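Local coordinates for mutual gliding-motility protein MglA (Myxococcus xanthus DK 1622, PDB 6HJO) that acts as a small GTPase switch that coordinates the two gliding motility systems and controls the direction and speed of gliding, at residues I11-V16 against F70-H75. Numbering follows the deposited sequence.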
loop_
_atom_site.group_PDB
_atom_site.type_symbol
_atom_site.label_atom_id
_atom_site.label_comp_id
_atom_site.label_asym_id
_atom_site.label_seq_id
_atom_site.Cartn_x
_atom_site.Cartn_y
_atom_site.Cartn_z
ATOM N N ILE A 11 9.867 9.383 17.292
ATOM C CA ILE A 11 9.454 8.084 17.806
ATOM C C ILE A 11 8.173 7.747 17.003
ATOM O O ILE A 11 7.194 8.496 17.070
ATOM C CB ILE A 11 9.180 8.103 19.339
ATOM C CG1 ILE A 11 10.455 8.462 20.154
ATOM C CG2 ILE A 11 8.568 6.764 19.797
ATOM C CD1 ILE A 11 10.193 8.887 21.611
ATOM N N ASN A 12 8.184 6.651 16.236
ATOM C CA ASN A 12 7.002 6.258 15.453
ATOM C C ASN A 12 6.235 5.186 16.192
ATOM O O ASN A 12 6.776 4.128 16.511
ATOM C CB ASN A 12 7.396 5.771 14.056
ATOM C CG ASN A 12 7.985 6.866 13.215
ATOM O OD1 ASN A 12 7.262 7.558 12.503
ATOM N ND2 ASN A 12 9.300 7.061 13.297
ATOM N N CYS A 13 4.983 5.450 16.489
ATOM C CA CYS A 13 4.223 4.423 17.178
ATOM C C CYS A 13 2.964 4.028 16.416
ATOM O O CYS A 13 2.322 4.869 15.792
ATOM C CB CYS A 13 3.932 4.841 18.608
ATOM S SG CYS A 13 2.694 6.134 18.716
ATOM N N LYS A 14 2.651 2.728 16.443
ATOM C CA LYS A 14 1.573 2.118 15.695
ATOM C C LYS A 14 0.375 1.838 16.577
ATOM O O LYS A 14 0.485 1.133 17.581
ATOM C CB LYS A 14 2.074 0.836 15.007
ATOM C CG LYS A 14 1.121 0.241 13.986
ATOM C CD LYS A 14 1.705 -1.047 13.437
ATOM C CE LYS A 14 0.852 -1.598 12.331
ATOM N NZ LYS A 14 1.368 -2.899 11.862
ATOM N N ILE A 15 -0.759 2.422 16.197
ATOM C CA ILE A 15 -2.050 2.254 16.870
ATOM C C ILE A 15 -2.955 1.482 15.940
ATOM O O ILE A 15 -3.223 1.936 14.828
ATOM C CB ILE A 15 -2.645 3.578 17.425
ATOM C CG1 ILE A 15 -1.692 4.149 18.533
ATOM C CG2 ILE A 15 -4.066 3.318 18.036
ATOM C CD1 ILE A 15 -1.892 5.585 18.852
ATOM N N VAL A 16 -3.373 0.277 16.377
ATOM C CA VAL A 16 -4.210 -0.600 15.565
ATOM C C VAL A 16 -5.679 -0.529 16.011
ATOM O O VAL A 16 -5.971 -0.739 17.187
ATOM C CB VAL A 16 -3.652 -2.061 15.507
ATOM C CG1 VAL A 16 -4.647 -3.033 14.857
ATOM C CG2 VAL A 16 -2.303 -2.106 14.772
ATOM N N PHE A 70 12.787 13.845 21.409
ATOM C CA PHE A 70 12.129 13.206 20.266
ATOM C C PHE A 70 10.643 13.513 20.217
ATOM O O PHE A 70 9.963 13.443 21.244
ATOM C CB PHE A 70 12.332 11.677 20.301
ATOM C CG PHE A 70 13.683 11.162 19.863
ATOM C CD1 PHE A 70 14.799 11.284 20.693
ATOM C CD2 PHE A 70 13.832 10.506 18.651
ATOM C CE1 PHE A 70 16.043 10.792 20.294
ATOM C CE2 PHE A 70 15.084 10.034 18.245
ATOM C CZ PHE A 70 16.176 10.169 19.077
ATOM N N LYS A 71 10.133 13.813 19.012
ATOM C CA LYS A 71 8.701 14.055 18.780
ATOM C C LYS A 71 8.030 12.706 18.508
ATOM O O LYS A 71 8.666 11.818 17.949
ATOM C CB LYS A 71 8.494 15.009 17.590
ATOM C CG LYS A 71 8.964 16.435 17.866
ATOM C CD LYS A 71 8.722 17.361 16.676
ATOM C CE LYS A 71 9.445 18.686 16.800
ATOM N NZ LYS A 71 8.889 19.539 17.891
ATOM N N THR A 72 6.762 12.528 18.920
ATOM C CA THR A 72 6.069 11.261 18.686
ATOM C C THR A 72 5.139 11.372 17.483
ATOM O O THR A 72 4.267 12.244 17.456
ATOM C CB THR A 72 5.372 10.728 19.967
ATOM O OG1 THR A 72 6.330 10.645 21.029
ATOM C CG2 THR A 72 4.713 9.341 19.760
ATOM N N ARG A 73 5.340 10.487 16.495
ATOM C CA ARG A 73 4.524 10.384 15.287
ATOM C C ARG A 73 3.611 9.169 15.444
ATOM O O ARG A 73 4.084 8.060 15.707
ATOM C CB ARG A 73 5.399 10.243 14.024
ATOM C CG ARG A 73 4.565 10.155 12.732
ATOM C CD ARG A 73 5.440 10.209 11.476
ATOM N NE ARG A 73 6.097 11.512 11.318
ATOM C CZ ARG A 73 5.531 12.580 10.759
ATOM N NH1 ARG A 73 4.286 12.522 10.311
ATOM N NH2 ARG A 73 6.206 13.715 10.655
ATOM N N PHE A 74 2.306 9.383 15.263
ATOM C CA PHE A 74 1.314 8.329 15.392
ATOM C C PHE A 74 0.923 7.765 14.032
ATOM O O PHE A 74 0.659 8.523 13.099
ATOM C CB PHE A 74 0.076 8.844 16.167
ATOM C CG PHE A 74 0.389 9.200 17.604
ATOM C CD1 PHE A 74 0.359 8.232 18.601
ATOM C CD2 PHE A 74 0.749 10.496 17.955
ATOM C CE1 PHE A 74 0.694 8.549 19.929
ATOM C CE2 PHE A 74 1.061 10.818 19.287
ATOM C CZ PHE A 74 1.023 9.840 20.265
ATOM N N HIS A 75 0.888 6.421 13.930
ATOM C CA HIS A 75 0.500 5.692 12.722
ATOM C C HIS A 75 -0.759 4.903 13.081
ATOM O O HIS A 75 -0.720 4.085 13.999
ATOM C CB HIS A 75 1.623 4.746 12.253
ATOM C CG HIS A 75 2.900 5.438 11.857
ATOM N ND1 HIS A 75 3.333 5.452 10.542
ATOM C CD2 HIS A 75 3.807 6.097 12.621
ATOM C CE1 HIS A 75 4.480 6.116 10.548
ATOM N NE2 HIS A 75 4.791 6.539 11.774
#
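Asn12 and His75 join neighbouring strands by a side-chain hydrogen bond. Along His75, CB sits 3.6 Å from Cys13 O. CG is turned anti to the carbonyl carbon (chi1 -63°), which swings the ring back toward Asn12; CG itself is still near Cys13 O. His75 CD2 passes Cys13 O at 3.7 Å. His75 CE1 lies beside Asn12 OD1. At the tip, His75 NE2 donates to Asn12 OD1 over 2.8 Å, nearly in the plane of the ring. The amide plane is turned 60° from the ring. OD1 also meets Arg73 CD, and Asn12 ND2 is held by Phe3 O. With an alanine here in place of His75, Asn12 OD1 would probably be left without its imidazole donor, and the amide would be held mainly through ND2. Strands 10-18 and 71-78 run parallel in the Ras-like GTPase sheet, and strand 10-18 leads into the P-loop. Five backbone hydrogen bonds join them, the first from Ile11 N to Lys71 O and the last from Ile15 N to His75 O. On the other face, Cys13 SG lies obliquely 3.9 Å from the centroid of the Phe74 ring. Ile15 CD1 reaches Phe74 CD1 at 3.5 Å. Helix 176-191 covers this apolar side.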